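Local coordinates for protein neutral ceramidase (Pseudomonas aeruginosa, PDB 2ZWS) that hydrolyses the N-acyl bond of ceramides to release sphingosine and a fatty acid, also runs the reaction in reverse, and binds zinc and magnesium, at residues G16-V21 with A34-R39; F544-P549 with I615-N620; T584-E589 with S596-S601. All coordinates share one frame; numbering follows the deposited sequence. Where two conformers were deposited one is given.

Contact 1: residues G16-V21 with A34-R39. With MG (magnesium ion), chain C.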
loop_
_atom_site.group_PDB
_atom_site.type_symbol
_atom_site.label_atom_id
_atom_site.label_comp_id
_atom_site.label_asym_id
_atom_site.label_seq_id
_atom_site.Cartn_x
_atom_site.Cartn_y
_atom_site.Cartn_z
ATOM N N GLY A 16 -3.353 -9.987 5.309
ATOM C CA GLY A 16 -2.627 -10.752 6.294
ATOM C C GLY A 16 -3.472 -11.063 7.519
ATOM O O GLY A 16 -4.687 -11.128 7.448
ATOM N N GLU A 17 -2.810 -11.224 8.660
ATOM C CA GLU A 17 -3.468 -11.767 9.864
ATOM C C GLU A 17 -4.482 -10.780 10.429
ATOM O O GLU A 17 -4.126 -9.635 10.753
ATOM C CB GLU A 17 -2.378 -12.106 10.892
ATOM C CG GLU A 17 -1.503 -13.301 10.437
ATOM C CD GLU A 17 -0.156 -13.370 11.127
ATOM O OE1 GLU A 17 0.760 -12.559 10.826
ATOM O OE2 GLU A 17 -0.023 -14.247 11.996
ATOM N N ALA A 18 -5.744 -11.196 10.532
ATOM C CA ALA A 18 -6.864 -10.286 10.861
ATOM C C ALA A 18 -7.160 -10.088 12.343
ATOM O O ALA A 18 -8.007 -9.272 12.714
ATOM C CB ALA A 18 -8.129 -10.728 10.141
ATOM N N ALA A 19 -6.466 -10.831 13.191
ATOM C CA ALA A 19 -6.518 -10.488 14.613
ATOM C C ALA A 19 -5.195 -10.688 15.308
ATOM O O ALA A 19 -4.457 -11.621 15.007
ATOM C CB ALA A 19 -7.590 -11.302 15.316
ATOM N N GLU A 20 -4.902 -9.772 16.234
ATOM C CA GLU A 20 -3.786 -9.881 17.192
ATOM C C GLU A 20 -2.399 -9.732 16.532
ATOM O O GLU A 20 -1.403 -10.357 16.956
ATOM C CB GLU A 20 -3.914 -11.155 18.073
ATOM C CG GLU A 20 -5.184 -11.113 18.978
ATOM C CD GLU A 20 -5.238 -12.232 20.026
ATOM O OE1 GLU A 20 -4.651 -13.305 19.777
ATOM O OE2 GLU A 20 -5.894 -12.025 21.088
ATOM N N VAL A 21 -2.324 -8.871 15.508
ATOM C CA VAL A 21 -1.035 -8.436 14.995
ATOM C C VAL A 21 -1.015 -6.901 14.964
ATOM O O VAL A 21 -1.957 -6.269 14.456
ATOM C CB VAL A 21 -0.740 -8.995 13.568
ATOM C CG1 VAL A 21 0.616 -8.489 13.049
ATOM C CG2 VAL A 21 -0.696 -10.505 13.597
ATOM N N ALA A 34 -8.197 -6.485 14.562
ATOM C CA ALA A 34 -9.369 -7.106 15.196
ATOM C C ALA A 34 -10.494 -7.415 14.216
ATOM O O ALA A 34 -11.646 -7.538 14.622
ATOM C CB ALA A 34 -9.883 -6.203 16.344
ATOM N N GLY A 35 -10.159 -7.499 12.929
ATOM C CA GLY A 35 -11.139 -7.858 11.907
ATOM C C GLY A 35 -10.805 -7.258 10.566
ATOM O O GLY A 35 -9.663 -6.822 10.326
ATOM N N ILE A 36 -11.799 -7.267 9.671
ATOM C CA ILE A 36 -11.599 -6.742 8.328
ATOM C C ILE A 36 -12.737 -5.819 7.987
ATOM O O ILE A 36 -13.899 -6.168 8.187
ATOM C CB ILE A 36 -11.575 -7.902 7.290
ATOM C CG1 ILE A 36 -10.361 -8.808 7.557
ATOM C CG2 ILE A 36 -11.644 -7.370 5.837
ATOM C CD1 ILE A 36 -10.375 -10.071 6.750
ATOM N N HIS A 37 -12.400 -4.617 7.514
ATOM C CA HIS A 37 -13.405 -3.814 6.834
ATOM C C HIS A 37 -13.430 -4.145 5.334
ATOM O O HIS A 37 -14.451 -4.572 4.803
ATOM C CB HIS A 37 -13.214 -2.324 7.059
ATOM C CG HIS A 37 -14.275 -1.508 6.393
ATOM N ND1 HIS A 37 -14.133 -0.164 6.119
ATOM C CD2 HIS A 37 -15.508 -1.859 5.939
ATOM C CE1 HIS A 37 -15.231 0.277 5.525
ATOM N NE2 HIS A 37 -16.082 -0.731 5.403
ATOM N N MET A 38 -12.291 -3.944 4.671
ATOM C CA MET A 38 -12.122 -4.381 3.294
ATOM C C MET A 38 -10.762 -5.065 3.178
ATOM O O MET A 38 -9.837 -4.767 3.951
ATOM C CB MET A 38 -12.255 -3.212 2.289
ATOM C CG MET A 38 -13.662 -2.563 2.200
ATOM S SD MET A 38 -14.071 -1.682 0.642
ATOM C CE MET A 38 -12.696 -0.534 0.531
ATOM N N ARG A 39 -10.653 -5.996 2.227
ATOM C CA ARG A 39 -9.400 -6.716 2.053
ATOM C C ARG A 39 -8.347 -5.845 1.359
ATOM O O ARG A 39 -8.657 -4.787 0.792
ATOM C CB ARG A 39 -9.615 -8.017 1.274
ATOM C CG ARG A 39 -10.272 -9.093 2.164
ATOM C CD ARG A 39 -10.241 -10.526 1.527
ATOM N NE ARG A 39 -10.745 -11.457 2.548
ATOM C CZ ARG A 39 -10.018 -12.352 3.219
ATOM N NH1 ARG A 39 -8.749 -12.604 2.907
ATOM N NH2 ARG A 39 -10.600 -13.046 4.195
HETATM MG MG MG C . -16.347 -5.608 4.402
HETATM O O HOH W 1 -15.690 -7.331 6.144
#
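Ile36 carries its CG1 beside its own backbone N (chi1 -64°) and then runs on extended to CD1, and this lays the CG1-CD1 arm alongside the methyl group of Ala18. Ala18 CB sits 3.9 Å from Ile36 CG1, with Ile36 CD1 only slightly farther off. It is a small apolar contact, buried where the loop after strand 5-13 swings back past strand 32-36.

The same residue, Ala18, also meets the strand through its backbone. Ala18 O lies 2.8 Å from Gly35 N, while Ala34 N, though near, presents its N-H at a poor angle. One residue on, Ala19 and Ala34 form an antiparallel, non-hydrogen-bonded pair whose methyls diverge. At Gly35, with a positive phi of 151°, the backbone takes a shape that has no room for a CB beside the Ala34 carbonyl oxygen.

Beyond Ile36 the chain leaves the strand and reaches the magnesium ion. His37 O binds the metal at 2.2 Å, and the water that donates to Ile36 O at 3.0 Å is itself a ligand, at a longer 2.5 Å from the ion. The His37 ring, with CG anti to the backbone N (chi1 -178°), gives the metal no nitrogen; its NE2 is hydrogen-bonded to Trp582 O instead. Arg39 forms salt bridges to Asp579, a residue of the magnesium site, and to Asp13, while Asp581 and Thr584 supply further ligands.

Strand 32-36 belongs to the N-terminal part of the chain yet lies in the sheet next to strand 584-591, so the contact joins a catalytic-domain loop to a strand that extends the C-terminal beta-sandwich, with an interdomain magnesium site at its end.

Contact 2: residues F544-P549 with I615-N620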
loop_
_atom_site.group_PDB
_atom_site.type_symbol
_atom_site.label_atom_id
_atom_site.label_comp_id
_atom_site.label_asym_id
_atom_site.label_seq_id
_atom_site.Cartn_x
_atom_site.Cartn_y
_atom_site.Cartn_z
ATOM N N PHE A 544 -21.373 -14.996 15.748
ATOM C CA PHE A 544 -21.172 -16.463 15.758
ATOM C C PHE A 544 -20.036 -16.850 16.700
ATOM O O PHE A 544 -19.085 -16.089 16.870
ATOM C CB PHE A 544 -20.701 -16.939 14.387
ATOM C CG PHE A 544 -21.675 -16.705 13.268
ATOM C CD1 PHE A 544 -22.517 -17.724 12.822
ATOM C CD2 PHE A 544 -21.738 -15.454 12.652
ATOM C CE1 PHE A 544 -23.379 -17.498 11.769
ATOM C CE2 PHE A 544 -22.624 -15.222 11.614
ATOM C CZ PHE A 544 -23.440 -16.259 11.158
ATOM N N VAL A 545 -20.125 -18.047 17.295
ATOM C CA VAL A 545 -18.986 -18.672 17.996
ATOM C C VAL A 545 -17.944 -18.973 16.922
ATOM O O VAL A 545 -18.279 -19.566 15.898
ATOM C CB VAL A 545 -19.436 -20.000 18.669
ATOM C CG1 VAL A 545 -18.269 -20.714 19.294
ATOM C CG2 VAL A 545 -20.524 -19.736 19.703
ATOM N N THR A 546 -16.693 -18.569 17.129
ATOM C CA THR A 546 -15.687 -18.728 16.079
ATOM C C THR A 546 -14.359 -19.265 16.596
ATOM O O THR A 546 -14.241 -19.647 17.772
ATOM C CB THR A 546 -15.438 -17.394 15.345
ATOM O OG1 THR A 546 -16.674 -16.716 15.157
ATOM C CG2 THR A 546 -14.823 -17.661 13.994
ATOM N N GLY A 547 -13.362 -19.314 15.704
ATOM C CA GLY A 547 -11.969 -19.568 16.070
ATOM C C GLY A 547 -11.091 -18.436 15.530
ATOM O O GLY A 547 -11.524 -17.599 14.725
ATOM N N HIS A 548 -9.848 -18.420 15.978
ATOM C CA HIS A 548 -8.914 -17.337 15.684
ATOM C C HIS A 548 -8.589 -17.176 14.180
ATOM O O HIS A 548 -8.169 -18.131 13.545
ATOM C CB HIS A 548 -7.620 -17.611 16.427
ATOM C CG HIS A 548 -6.846 -16.377 16.751
ATOM N ND1 HIS A 548 -6.411 -15.487 15.786
ATOM C CD2 HIS A 548 -6.450 -15.864 17.940
ATOM C CE1 HIS A 548 -5.764 -14.496 16.372
ATOM N NE2 HIS A 548 -5.777 -14.697 17.679
ATOM N N PRO A 549 -8.766 -15.961 13.613
ATOM C CA PRO A 549 -8.442 -15.775 12.184
ATOM C C PRO A 549 -6.952 -15.966 11.852
ATOM O O PRO A 549 -6.628 -16.129 10.670
ATOM C CB PRO A 549 -8.904 -14.324 11.893
ATOM C CG PRO A 549 -8.986 -13.679 13.164
ATOM C CD PRO A 549 -9.299 -14.721 14.212
ATOM N N ILE A 615 -27.039 -14.491 6.666
ATOM C CA ILE A 615 -25.594 -14.278 6.719
ATOM C C ILE A 615 -24.896 -15.591 7.082
ATOM O O ILE A 615 -25.304 -16.286 8.018
ATOM C CB ILE A 615 -25.238 -13.117 7.700
ATOM C CG1 ILE A 615 -25.727 -11.773 7.128
ATOM C CG2 ILE A 615 -23.722 -13.074 7.996
ATOM C CD1 ILE A 615 -25.662 -10.598 8.090
ATOM N N ARG A 616 -23.880 -15.951 6.302
ATOM C CA ARG A 616 -23.057 -17.115 6.568
ATOM C C ARG A 616 -21.663 -16.693 7.055
ATOM O O ARG A 616 -21.054 -15.743 6.515
ATOM C CB ARG A 616 -22.952 -17.976 5.306
ATOM C CG ARG A 616 -22.236 -19.280 5.475
ATOM C CD ARG A 616 -22.542 -20.224 4.321
ATOM N NE ARG A 616 -21.763 -21.452 4.453
ATOM C CZ ARG A 616 -21.847 -22.485 3.625
ATOM N NH1 ARG A 616 -21.093 -23.555 3.826
ATOM N NH2 ARG A 616 -22.671 -22.430 2.585
ATOM N N HIS A 617 -21.156 -17.409 8.052
ATOM C CA HIS A 617 -19.812 -17.201 8.564
ATOM C C HIS A 617 -18.923 -18.406 8.266
ATOM O O HIS A 617 -19.353 -19.545 8.405
ATOM C CB HIS A 617 -19.841 -16.925 10.079
ATOM C CG HIS A 617 -18.499 -16.969 10.741
ATOM N ND1 HIS A 617 -17.429 -16.192 10.331
ATOM C CD2 HIS A 617 -18.075 -17.647 11.838
ATOM C CE1 HIS A 617 -16.397 -16.428 11.123
ATOM N NE2 HIS A 617 -16.760 -17.315 12.034
ATOM N N TYR A 618 -17.698 -18.135 7.826
ATOM C CA TYR A 618 -16.660 -19.153 7.654
ATOM C C TYR A 618 -15.469 -18.774 8.520
ATOM O O TYR A 618 -15.057 -17.613 8.498
ATOM C CB TYR A 618 -16.185 -19.186 6.202
ATOM C CG TYR A 618 -17.225 -19.444 5.154
ATOM C CD1 TYR A 618 -17.377 -20.723 4.626
ATOM C CD2 TYR A 618 -18.032 -18.427 4.652
ATOM C CE1 TYR A 618 -18.307 -20.975 3.632
ATOM C CE2 TYR A 618 -18.970 -18.663 3.657
ATOM C CZ TYR A 618 -19.105 -19.956 3.160
ATOM O OH TYR A 618 -20.022 -20.231 2.158
ATOM N N GLY A 619 -14.917 -19.727 9.267
ATOM C CA GLY A 619 -13.738 -19.502 10.106
ATOM C C GLY A 619 -12.921 -20.780 10.246
ATOM O O GLY A 619 -13.179 -21.764 9.545
ATOM N N ASN A 620 -11.941 -20.767 11.141
ATOM C CA ASN A 620 -11.063 -21.917 11.352
ATOM C C ASN A 620 -10.699 -21.991 12.814
ATOM O O ASN A 620 -10.514 -20.954 13.468
ATOM C CB ASN A 620 -9.788 -21.815 10.478
ATOM C CG ASN A 620 -10.107 -21.736 8.995
ATOM O OD1 ASN A 620 -10.439 -20.658 8.490
ATOM N ND2 ASN A 620 -10.042 -22.886 8.283
HETATM O O HOH W 2 -11.345 -18.031 11.974
#
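This is core packing between the two sheets of the C-terminal beta-sandwich: strand 539-545, with the loop that follows it, lies over strand 611-622 of the facing sheet, the touching parts running at a shallow angle to each other. Phe544 and His617 carry the contact. His617 CB sits over the middle of the Phe544 ring, 3.5 Å from its centroid and 10° off the ring normal, a well-centred CH-pi contact. With CG anti to its backbone N (chi1 168°), His617 sends its imidazole past the phenyl ring toward Thr546, and the two rings meet obliquely, planes 36° apart. At the Phe544 edge, CZ lies 3.7 Å from Ile615 O.

The imidazole is fixed from its far side, where ND1 is hydrogen-bonded to Phe559 O. Its NE2 edge faces Thr546, whose side chain was modelled in two conformers, so the very short approach there is doubtful. Farther along, the loop closes down on Asn620, the first residue of a region required for correct folding and localization. Gly547 CA comes 3.3 Å from Asn620 O in a CA-H...O contact. A water accepts from Asn620 N at 2.9 Å and lies 2.8 Å from Gly547 O, probably donating to it.

Contact 3: residues T584-E589 with S596-S601. With MG (magnesium ion), chain C.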
loop_
_atom_site.group_PDB
_atom_site.type_symbol
_atom_site.label_atom_id
_atom_site.label_comp_id
_atom_site.label_asym_id
_atom_site.label_seq_id
_atom_site.Cartn_x
_atom_site.Cartn_y
_atom_site.Cartn_z
ATOM N N THR A 584 -19.918 -4.258 4.458
ATOM C CA THR A 584 -19.802 -5.322 5.488
ATOM C C THR A 584 -18.597 -5.102 6.401
ATOM O O THR A 584 -17.596 -4.503 5.990
ATOM C CB THR A 584 -19.695 -6.748 4.881
ATOM O OG1 THR A 584 -18.485 -6.840 4.112
ATOM C CG2 THR A 584 -20.866 -7.026 3.993
ATOM N N GLN A 585 -18.722 -5.573 7.651
ATOM C CA GLN A 585 -17.587 -5.632 8.559
ATOM C C GLN A 585 -17.550 -6.976 9.245
ATOM O O GLN A 585 -18.590 -7.574 9.496
ATOM C CB GLN A 585 -17.668 -4.512 9.596
ATOM C CG GLN A 585 -17.669 -3.108 8.943
ATOM C CD GLN A 585 -17.660 -1.923 9.928
ATOM O OE1 GLN A 585 -17.702 -0.770 9.500
ATOM N NE2 GLN A 585 -17.619 -2.188 11.206
ATOM N N TYR A 586 -16.329 -7.417 9.544
ATOM C CA TYR A 586 -16.043 -8.635 10.300
ATOM C C TYR A 586 -15.176 -8.238 11.476
ATOM O O TYR A 586 -14.138 -7.604 11.288
ATOM C CB TYR A 586 -15.297 -9.651 9.415
ATOM C CG TYR A 586 -14.524 -10.708 10.190
ATOM C CD1 TYR A 586 -15.187 -11.797 10.779
ATOM C CD2 TYR A 586 -13.123 -10.623 10.334
ATOM C CE1 TYR A 586 -14.483 -12.775 11.479
ATOM C CE2 TYR A 586 -12.407 -11.589 11.072
ATOM C CZ TYR A 586 -13.099 -12.673 11.618
ATOM O OH TYR A 586 -12.376 -13.609 12.335
ATOM N N ARG A 587 -15.651 -8.538 12.681
ATOM C CA ARG A 587 -14.891 -8.228 13.898
ATOM C C ARG A 587 -14.709 -9.489 14.713
ATOM O O ARG A 587 -15.661 -10.237 14.911
ATOM C CB ARG A 587 -15.596 -7.175 14.757
ATOM C CG ARG A 587 -14.694 -6.651 15.888
ATOM C CD ARG A 587 -15.299 -5.532 16.746
ATOM N NE ARG A 587 -15.668 -4.366 15.944
ATOM C CZ ARG A 587 -14.852 -3.368 15.590
ATOM N NH1 ARG A 587 -13.573 -3.336 15.974
ATOM N NH2 ARG A 587 -15.334 -2.388 14.841
ATOM N N TRP A 588 -13.484 -9.706 15.160
ATOM C CA TRP A 588 -13.122 -10.839 16.008
ATOM C C TRP A 588 -12.772 -10.354 17.403
ATOM O O TRP A 588 -12.041 -9.372 17.548
ATOM C CB TRP A 588 -11.859 -11.509 15.467
ATOM C CG TRP A 588 -11.479 -12.733 16.253
ATOM C CD1 TRP A 588 -11.974 -14.000 16.080
ATOM C CD2 TRP A 588 -10.538 -12.805 17.329
ATOM N NE1 TRP A 588 -11.383 -14.867 16.977
ATOM C CE2 TRP A 588 -10.518 -14.158 17.774
ATOM C CE3 TRP A 588 -9.724 -11.864 17.971
ATOM C CZ2 TRP A 588 -9.686 -14.592 18.817
ATOM C CZ3 TRP A 588 -8.892 -12.293 19.012
ATOM C CH2 TRP A 588 -8.909 -13.651 19.437
ATOM N N GLU A 589 -13.245 -11.067 18.434
ATOM C CA GLU A 589 -12.788 -10.754 19.780
ATOM C C GLU A 589 -12.704 -11.979 20.652
ATOM O O GLU A 589 -13.490 -12.917 20.535
ATOM C CB GLU A 589 -13.610 -9.650 20.442
ATOM C CG GLU A 589 -14.914 -10.062 21.023
ATOM C CD GLU A 589 -15.643 -8.900 21.673
ATOM O OE1 GLU A 589 -15.921 -8.985 22.884
ATOM O OE2 GLU A 589 -15.937 -7.908 20.968
ATOM N N SER A 596 -13.958 -17.353 21.292
ATOM C CA SER A 596 -13.994 -16.081 20.555
ATOM C C SER A 596 -15.303 -15.915 19.790
ATOM O O SER A 596 -16.012 -16.888 19.515
ATOM C CB SER A 596 -12.784 -15.968 19.603
ATOM O OG SER A 596 -12.730 -17.026 18.668
ATOM N N LYS A 597 -15.595 -14.673 19.422
ATOM C CA LYS A 597 -16.799 -14.402 18.672
ATOM C C LYS A 597 -16.495 -13.576 17.440
ATOM O O LYS A 597 -15.601 -12.708 17.436
ATOM C CB LYS A 597 -17.859 -13.726 19.537
ATOM C CG LYS A 597 -17.503 -12.345 19.999
ATOM C CD LYS A 597 -18.637 -11.717 20.800
ATOM C CE LYS A 597 -18.358 -10.265 21.064
ATOM N NZ LYS A 597 -19.517 -9.587 21.691
ATOM N N ALA A 598 -17.223 -13.903 16.375
ATOM C CA ALA A 598 -17.149 -13.162 15.118
ATOM C C ALA A 598 -18.421 -12.338 15.036
ATOM O O ALA A 598 -19.498 -12.891 15.026
ATOM C CB ALA A 598 -17.093 -14.120 13.966
ATOM N N THR A 599 -18.301 -11.016 14.982
ATOM C CA THR A 599 -19.458 -10.152 14.832
ATOM C C THR A 599 -19.415 -9.624 13.405
ATOM O O THR A 599 -18.384 -9.103 12.963
ATOM C CB THR A 599 -19.429 -8.983 15.828
ATOM O OG1 THR A 599 -19.352 -9.489 17.176
ATOM C CG2 THR A 599 -20.699 -8.118 15.685
ATOM N N ILE A 600 -20.513 -9.813 12.693
ATOM C CA ILE A 600 -20.595 -9.479 11.275
ATOM C C ILE A 600 -21.736 -8.499 11.079
ATOM O O ILE A 600 -22.843 -8.681 11.590
ATOM C CB ILE A 600 -20.782 -10.735 10.430
ATOM C CG1 ILE A 600 -19.495 -11.568 10.445
ATOM C CG2 ILE A 600 -21.226 -10.377 9.018
ATOM C CD1 ILE A 600 -19.717 -13.036 10.139
ATOM N N SER A 601 -21.460 -7.429 10.348
ATOM C CA SER A 601 -22.507 -6.465 10.082
ATOM C C SER A 601 -22.633 -6.179 8.612
ATOM O O SER A 601 -21.654 -6.318 7.847
ATOM C CB SER A 601 -22.249 -5.177 10.847
ATOM O OG SER A 601 -21.044 -4.575 10.427
HETATM MG MG MG C . -16.347 -5.608 4.402
HETATM O O HOH W 1 -15.690 -7.331 6.144
#
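Gln585, Arg587 and Glu589 each exchange a pair of backbone hydrogen bonds with Ser601, Thr599 and Lys597 respectively, six in all, making a regular antiparallel hairpin of strands 584-591 and 595-603. The shortest are Arg587 N to Thr599 O and Thr599 N to Arg587 O, both 2.8 Å. At the strand's start, Thr584 CA approaches Ser601 O at 3.2 Å.

On the buried face, the Tyr586 ring brings CE1 to 3.8 Å from Ala598 CB and turns an edge to Ile600 CG1. The Trp588 indole meets Ser596 around NE1 and CE2, with CE2 3.4 Å from Ser596 CB. Opposite, Glu589 and Lys597 run side by side; their salt bridge is long, and both were modelled in two conformers.

Outward, Phe559 stacks on Tyr586, His548 meets Trp588, and His617 of the facing sheet packs against Ala598 and Ile600. Thr584 OG1, held between backbone N and carbonyl carbon (chi1 64°), comes round to the side of its own O, and the magnesium ion is gripped by both, O at 2.3 Å and OG1 at 2.5 Å. Because OG1 is bound to the metal, its O-H is probably polarised, which would strengthen the hydrogen bond it gives to Thr578 O.

Strands 32-36, 584-591, 595-603 and 539-545 are successive neighbours in one sheet; contact 1 adds a loop to it, and contact 2 reaches from it to the facing sheet. Contact 1 joins contact 3 through Ile36 N to Tyr586 O and Ala34 O to Trp588 N, both 2.9 Å, with centres about 10 Å apart. Contact 3 joins contact 2 through Phe544 N to Ala598 O, 2.9 Å, and is nested in the loop that contact 2 closes; their centres are about 8 Å apart. Contacts 1 and 2 meet directly where Glu20 OE1 lies 2.8 Å from His548 NE2, a probable hydrogen bond. Contacts 1 and 3 share the magnesium ion and its water. The zinc ion is bound separately, by His97, His204, Glu411 and Tyr448.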